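Local coordinates for protein NADH dehydrogenase (Methanothermobacter marburgensis, PDB 4R81) that probably acts as an FMN-dependent NAD(P)H:quinone oxidoreductase, a flavodoxin-like enzyme that binds flavin mononucleotide and is thought to pass electrons from a nicotinamide cofactor to a quinone, at residues 73-76 with 77-80; 102-105 with 106-110. All blocks are in the same frame, centred on the assembly; numbering follows the deposited sequence.

Contact 1: residues 73-76 with 77-80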
ATOM      1  N   MET A  73     -13.358 -14.893  -7.213  1.00 24.44           N
ATOM      2  CA  MET A  73     -13.819 -16.245  -6.896  1.00 25.42           C
ATOM      3  C   MET A  73     -12.702 -17.267  -7.102  1.00 25.54           C
ATOM      4  O   MET A  73     -12.524 -18.180  -6.290  1.00 26.32           O
ATOM      5  CB  MET A  73     -15.047 -16.615  -7.737  1.00 26.88           C
ATOM      6  CG  MET A  73     -16.238 -15.710  -7.504  1.00 30.64           C
ATOM      7  SD  MET A  73     -17.673 -16.172  -8.489  1.00 35.50           S
ATOM      8  CE  MET A  73     -18.152 -17.691  -7.668  1.00 35.74           C
ATOM      9  N   GLU A  74     -11.941 -17.099  -8.180  1.00 25.78           N
ATOM     10  CA  GLU A  74     -10.810 -17.976  -8.469  1.00 26.11           C
ATOM     11  C   GLU A  74      -9.728 -17.875  -7.396  1.00 23.56           C
ATOM     12  O   GLU A  74      -9.131 -18.883  -7.017  1.00 23.63           O
ATOM     13  CB  GLU A  74     -10.223 -17.671  -9.855  1.00 28.79           C
ATOM     14  CG  GLU A  74      -8.835 -18.257 -10.103  1.00 31.69           C
ATOM     15  CD  GLU A  74      -8.845 -19.765 -10.300  1.00 35.50           C
ATOM     16  OE1 GLU A  74      -9.936 -20.335 -10.538  1.00 36.80           O
ATOM     17  OE2 GLU A  74      -7.754 -20.381 -10.228  1.00 37.04           O
ATOM     18  N   GLU A  75      -9.474 -16.666  -6.903  1.00 21.72           N
ATOM     19  CA  GLU A  75      -8.498 -16.498  -5.830  1.00 21.21           C
ATOM     20  C   GLU A  75      -8.960 -17.218  -4.566  1.00 22.54           C
ATOM     21  O   GLU A  75      -8.163 -17.862  -3.877  1.00 22.66           O
ATOM     22  CB  GLU A  75      -8.228 -15.015  -5.552  1.00 21.43           C
ATOM     23  CG  GLU A  75      -7.541 -14.296  -6.712  1.00 21.72           C
ATOM     24  CD  GLU A  75      -6.230 -14.954  -7.109  1.00 21.50           C
ATOM     25  OE1 GLU A  75      -5.284 -14.962  -6.280  1.00 20.70           O
ATOM     26  OE2 GLU A  75      -6.147 -15.481  -8.249  1.00 20.45           O
ATOM     27  N   HIS A  76     -10.253 -17.125  -4.272  1.00 22.60           N
ATOM     28  CA  HIS A  76     -10.796 -17.792  -3.095  1.00 22.18           C
ATOM     29  C   HIS A  76     -10.677 -19.315  -3.212  1.00 23.98           C
ATOM     30  O   HIS A  76     -10.413 -19.992  -2.221  1.00 25.11           O
ATOM     31  CB  HIS A  76     -12.240 -17.354  -2.839  1.00 22.48           C
ATOM     32  CG  HIS A  76     -12.364 -15.922  -2.423  1.00 22.29           C
ATOM     33  ND1 HIS A  76     -13.574 -15.335  -2.112  1.00 22.58           N
ATOM     34  CD2 HIS A  76     -11.426 -14.959  -2.255  1.00 22.44           C
ATOM     35  CE1 HIS A  76     -13.375 -14.072  -1.782  1.00 21.80           C
ATOM     36  NE2 HIS A  76     -12.081 -13.816  -1.862  1.00 21.73           N
ATOM     37  N   GLU A  77     -10.853 -19.846  -4.420  1.00 24.86           N
ATOM     38  CA  GLU A  77     -10.651 -21.277  -4.645  1.00 26.00           C
ATOM     39  C   GLU A  77      -9.198 -21.684  -4.416  1.00 25.19           C
ATOM     40  O   GLU A  77      -8.923 -22.710  -3.788  1.00 24.70           O
ATOM     41  CB  GLU A  77     -11.080 -21.670  -6.058  1.00 31.28           C
ATOM     42  CG  GLU A  77     -12.567 -21.573  -6.313  1.00 35.92           C
ATOM     43  CD  GLU A  77     -12.971 -22.275  -7.595  1.00 40.85           C
ATOM     44  OE1 GLU A  77     -12.360 -23.320  -7.913  1.00 42.42           O
ATOM     45  OE2 GLU A  77     -13.892 -21.782  -8.282  1.00 43.41           O
ATOM     46  N   ARG A  78      -8.273 -20.881  -4.933  1.00 23.63           N
ATOM     47  CA  ARG A  78      -6.846 -21.138  -4.747  1.00 23.08           C
ATOM     48  C   ARG A  78      -6.454 -21.133  -3.270  1.00 22.93           C
ATOM     49  O   ARG A  78      -5.719 -22.012  -2.811  1.00 22.60           O
ATOM     50  CB  ARG A  78      -6.017 -20.114  -5.530  1.00 22.43           C
ATOM     51  CG  ARG A  78      -6.166 -20.259  -7.039  1.00 24.39           C
ATOM     52  CD  ARG A  78      -5.505 -19.118  -7.795  1.00 25.38           C
ATOM     53  NE  ARG A  78      -5.666 -19.256  -9.239  1.00 27.90           N
ATOM     54  CZ  ARG A  78      -4.980 -18.560 -10.138  1.00 29.52           C
ATOM     55  NH1 ARG A  78      -4.066 -17.684  -9.742  1.00 30.36           N
ATOM     56  NH2 ARG A  78      -5.192 -18.751 -11.432  1.00 30.12           N
ATOM     57  N   ILE A  79      -6.950 -20.143  -2.533  1.00 22.72           N
ATOM     58  CA  ILE A  79      -6.727 -20.078  -1.089  1.00 21.94           C
ATOM     59  C   ILE A  79      -7.364 -21.284  -0.391  1.00 24.04           C
ATOM     60  O   ILE A  79      -6.788 -21.859   0.547  1.00 23.65           O
ATOM     61  CB  ILE A  79      -7.275 -18.755  -0.511  1.00 20.74           C
ATOM     62  CG1 ILE A  79      -6.554 -17.570  -1.162  1.00 19.86           C
ATOM     63  CG2 ILE A  79      -7.137 -18.720   1.006  1.00 21.12           C
ATOM     64  CD1 ILE A  79      -7.182 -16.212  -0.870  1.00 20.18           C
ATOM     65  N   GLY A  80      -8.545 -21.678  -0.859  1.00 24.97           N
ATOM     66  CA  GLY A  80      -9.252 -22.802  -0.272  1.00 24.31           C
ATOM     67  C   GLY A  80      -8.493 -24.114  -0.338  1.00 26.10           C
ATOM     68  O   GLY A  80      -8.645 -24.964   0.540  1.00 27.59           O
TER
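Glu74 and Arg78, one helical turn apart, form a salt bridge in which Arg78 NE donates to Glu74 OE2 over 2.6 Å. The oxygen sits at the edge of the guanidinium group, near its plane, and accepts with its anti lone pair, the one turned from the other carboxylate oxygen. Arg78 NH2 also reaches Glu74 OE2, at 3.3 Å, but that bond is bent and weak. A single oxygen therefore does the gripping, and the carboxylate and guanidinium planes stand 89° apart instead of lying flat together. Glu74 gets there by setting CG opposite its backbone N (chi1 165°) and then folding back at chi2 (73°), while the Arg78 chain runs extended from CG to NE.

The second acid of the network, Glu75, comes over a face of the same guanidinium: its OE2 is 3.4 Å from Arg78 NH1 but well out of plane, so the attraction is between charges and no N-H points at it. The backbone sets the spacing of the first pair, since Arg78 N donates to Glu74 O over 3.0 Å, one turn along the helix; Ile79 N does the same with Glu75 O.

Farther out, the hydroxyl of Tyr7 on strand 5-10 bonds both Glu75 OE1 and Arg78 NH1 and so ties the buried acid and its basic mate to the sheet. The ring of His76 stacks with Tyr112. This is an i to i+4 salt bridge extended by an i to i+3 ion pair into a three-residue network, on a helix that packs against the parallel sheet of the flavodoxin-like fold.

Contact 2: residues 102-105 with 106-110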
ATOM      1  N   GLY A 102      -3.749  -4.084  -4.300  1.00 16.37           N
ATOM      2  CA  GLY A 102      -5.046  -4.204  -4.937  1.00 15.94           C
ATOM      3  C   GLY A 102      -5.625  -5.591  -4.784  1.00 16.54           C
ATOM      4  O   GLY A 102      -6.847  -5.754  -4.753  1.00 15.98           O
ATOM      5  N   TRP A 103      -4.750  -6.590  -4.672  1.00 16.41           N
ATOM      6  CA  TRP A 103      -5.188  -7.944  -4.387  1.00 16.68           C
ATOM      7  C   TRP A 103      -5.891  -7.975  -3.026  1.00 14.59           C
ATOM      8  O   TRP A 103      -6.977  -8.532  -2.907  1.00 15.30           O
ATOM      9  CB  TRP A 103      -3.997  -8.902  -4.415  1.00 17.18           C
ATOM     10  CG  TRP A 103      -4.346 -10.356  -4.307  1.00 17.00           C
ATOM     11  CD1 TRP A 103      -4.588 -11.214  -5.340  1.00 16.69           C
ATOM     12  CD2 TRP A 103      -4.459 -11.136  -3.102  1.00 15.82           C
ATOM     13  NE1 TRP A 103      -4.850 -12.476  -4.858  1.00 17.27           N
ATOM     14  CE2 TRP A 103      -4.775 -12.457  -3.489  1.00 16.88           C
ATOM     15  CE3 TRP A 103      -4.314 -10.846  -1.735  1.00 16.88           C
ATOM     16  CZ2 TRP A 103      -4.962 -13.487  -2.560  1.00 16.73           C
ATOM     17  CZ3 TRP A 103      -4.501 -11.870  -0.812  1.00 16.32           C
ATOM     18  CH2 TRP A 103      -4.823 -13.172  -1.232  1.00 17.01           C
ATOM     19  N   PHE A 104      -5.306  -7.349  -2.006  1.00 15.07           N
ATOM     20  CA  PHE A 104      -5.985  -7.275  -0.716  1.00 16.43           C
ATOM     21  C   PHE A 104      -7.319  -6.529  -0.843  1.00 16.09           C
ATOM     22  O   PHE A 104      -8.353  -7.016  -0.365  1.00 15.60           O
ATOM     23  CB  PHE A 104      -5.097  -6.617   0.351  1.00 15.92           C
ATOM     24  CG  PHE A 104      -3.925  -7.464   0.775  1.00 15.65           C
ATOM     25  CD1 PHE A 104      -4.121  -8.623   1.515  1.00 16.20           C
ATOM     26  CD2 PHE A 104      -2.630  -7.097   0.445  1.00 15.73           C
ATOM     27  CE1 PHE A 104      -3.044  -9.410   1.898  1.00 17.95           C
ATOM     28  CE2 PHE A 104      -1.543  -7.882   0.828  1.00 16.44           C
ATOM     29  CZ  PHE A 104      -1.752  -9.033   1.563  1.00 16.96           C
ATOM     30  N   ASP A 105      -7.303  -5.368  -1.500  1.00 15.30           N
ATOM     31  CA  ASP A 105      -8.509  -4.540  -1.636  1.00 16.18           C
ATOM     32  C   ASP A 105      -9.663  -5.338  -2.241  1.00 17.47           C
ATOM     33  O   ASP A 105     -10.811  -5.229  -1.803  1.00 18.49           O
ATOM     34  CB  ASP A 105      -8.266  -3.315  -2.533  1.00 15.43           C
ATOM     35  CG  ASP A 105      -7.240  -2.342  -1.971  1.00 15.98           C
ATOM     36  OD1 ASP A 105      -6.915  -2.410  -0.767  1.00 16.76           O
ATOM     37  OD2 ASP A 105      -6.761  -1.489  -2.759  1.00 16.99           O
ATOM     38  N   ARG A 106      -9.339  -6.145  -3.251  1.00 16.28           N
ATOM     39  CA  ARG A 106     -10.346  -6.852  -4.040  1.00 17.94           C
ATOM     40  C   ARG A 106     -10.668  -8.266  -3.558  1.00 18.71           C
ATOM     41  O   ARG A 106     -11.780  -8.762  -3.771  1.00 18.54           O
ATOM     42  CB  ARG A 106      -9.916  -6.898  -5.513  1.00 17.58           C
ATOM     43  CG  ARG A 106      -9.755  -5.524  -6.164  1.00 18.23           C
ATOM     44  CD  ARG A 106      -9.616  -5.644  -7.677  1.00 19.14           C
ATOM     45  NE  ARG A 106     -10.786  -6.306  -8.245  1.00 20.17           N
ATOM     46  CZ  ARG A 106     -10.758  -7.409  -8.990  1.00 21.12           C
ATOM     47  NH1 ARG A 106      -9.606  -7.975  -9.312  1.00 22.57           N
ATOM     48  NH2 ARG A 106     -11.897  -7.934  -9.428  1.00 21.96           N
ATOM     49  N   VAL A 107      -9.703  -8.917  -2.920  1.00 17.79           N
ATOM     50  CA  VAL A 107      -9.856 -10.327  -2.583  1.00 19.03           C
ATOM     51  C   VAL A 107     -10.310 -10.516  -1.142  1.00 19.20           C
ATOM     52  O   VAL A 107     -11.031 -11.458  -0.837  1.00 20.26           O
ATOM     53  CB  VAL A 107      -8.570 -11.135  -2.926  1.00 17.91           C
ATOM     54  CG1 VAL A 107      -8.711 -12.619  -2.536  1.00 17.14           C
ATOM     55  CG2 VAL A 107      -8.253 -11.000  -4.421  1.00 18.50           C
ATOM     56  N   TRP A 108      -9.933  -9.594  -0.261  1.00 18.18           N
ATOM     57  CA  TRP A 108     -10.367  -9.682   1.129  1.00 18.60           C
ATOM     58  C   TRP A 108     -11.781  -9.103   1.263  1.00 19.47           C
ATOM     59  O   TRP A 108     -11.969  -7.993   1.773  1.00 20.31           O
ATOM     60  CB  TRP A 108      -9.400  -8.926   2.045  1.00 18.69           C
ATOM     61  CG  TRP A 108      -8.160  -9.664   2.586  1.00 18.53           C
ATOM     62  CD1 TRP A 108      -7.282  -9.158   3.494  1.00 18.96           C
ATOM     63  CD2 TRP A 108      -7.680 -11.000   2.275  1.00 19.09           C
ATOM     64  NE1 TRP A 108      -6.291 -10.069   3.769  1.00 18.12           N
ATOM     65  CE2 TRP A 108      -6.510 -11.206   3.040  1.00 18.83           C
ATOM     66  CE3 TRP A 108      -8.117 -12.031   1.431  1.00 18.79           C
ATOM     67  CZ2 TRP A 108      -5.778 -12.399   2.994  1.00 18.68           C
ATOM     68  CZ3 TRP A 108      -7.384 -13.216   1.385  1.00 19.70           C
ATOM     69  CH2 TRP A 108      -6.227 -13.387   2.162  1.00 19.67           C
ATOM     70  N   THR A 109     -12.776  -9.860   0.813  1.00 19.82           N
ATOM     71  CA  THR A 109     -14.142  -9.346   0.670  1.00 20.59           C
ATOM     72  C   THR A 109     -15.013  -9.555   1.896  1.00 22.18           C
ATOM     73  O   THR A 109     -14.768 -10.451   2.704  1.00 22.21           O
ATOM     74  CB  THR A 109     -14.839  -9.976  -0.556  1.00 21.02           C
ATOM     75  OG1 THR A 109     -14.760 -11.404  -0.471  1.00 23.08           O
ATOM     76  CG2 THR A 109     -14.153  -9.532  -1.816  1.00 21.11           C
ATOM     77  N   TYR A 110     -16.036  -8.714   2.034  1.00 23.26           N
ATOM     78  CA  TYR A 110     -16.971  -8.857   3.134  1.00 25.02           C
ATOM     79  C   TYR A 110     -17.688 -10.197   3.006  1.00 26.92           C
ATOM     80  O   TYR A 110     -18.152 -10.567   1.919  1.00 26.75           O
ATOM     81  CB  TYR A 110     -17.986  -7.711   3.165  1.00 26.84           C
ATOM     82  CG  TYR A 110     -18.880  -7.800   4.374  1.00 27.91           C
ATOM     83  CD1 TYR A 110     -20.045  -8.552   4.344  1.00 28.53           C
ATOM     84  CD2 TYR A 110     -18.536  -7.169   5.564  1.00 29.29           C
ATOM     85  CE1 TYR A 110     -20.847  -8.666   5.451  1.00 29.44           C
ATOM     86  CE2 TYR A 110     -19.336  -7.272   6.675  1.00 30.59           C
ATOM     87  CZ  TYR A 110     -20.493  -8.020   6.613  1.00 31.36           C
ATOM     88  OH  TYR A 110     -21.299  -8.134   7.717  1.00 34.68           O
TER
HETATM   89  O   HOH W   1     -11.682  -5.526   0.801  1.00 18.91           O
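Arg106 N, Val107 N and Trp108 N bond to the carbonyls of Gly102, Trp103 and Phe104, the last turn of helix 98-107; Val107 N to Trp103 O measures 2.8 Å. At Trp108 the chain leaves helical geometry (psi 75°) in an inverse gamma turn, with a weak bond from Thr109 N to Val107 O. A water donates to Asp105 O and to Trp108 O, at 2.8 and 2.7 Å, bridging the helix end and the turn.

The side chains build an aromatic cluster. Trp103 and Phe104 both turn an edge toward one face of Trp108: the six-membered rings of the two tryptophans lie at 60°, and Phe104 CD1 comes 3.4 Å from Trp108 NE1, which donates to Arg160 O. Val107 CG2 sits squarely above the five-membered ring of Trp103, 3.7 Å from its centroid, a CH-pi contact. With CG opposite its backbone N (chi1 -173°), the Trp103 indole reaches both Val107 and Trp108. Were Trp103 replaced by an alanine, Val107 CG2 and the Trp108 face would probably lose their aromatic neighbour, leaving a gap in the cluster.

Trp93 of the second subunit meets Trp108 edge-to-face. Asp105 OD1 forms a salt bridge with Lys101 NZ, and OD2 accepts from Ala98 N of that subunit; Asp105 also touches FMN, consistent with a flavin pocket at the dimer interface.

Contacts 1 and 2 belong to neighbouring helices, 70-80 and 98-107, with centres about 12 Å apart, and they meet directly. His76 NE2 lies 2.8 Å from Val107 O, a probable hydrogen bond received at the end of helix 98-107, and Glu75 OE1 is 2.9 Å from Trp103 NE1, another probable hydrogen bond, which would connect the salt-bridge network to the aromatic cluster. Apolar packing joins in where Ile79 CD1 comes 3.8 Å from Trp108 CZ3. The two differ in their relation to the flavin: the side chain of Asp105 in contact 2 is about 5 Å from a bound FMN, whereas that of His76 in contact 1 is about 12 Å from one.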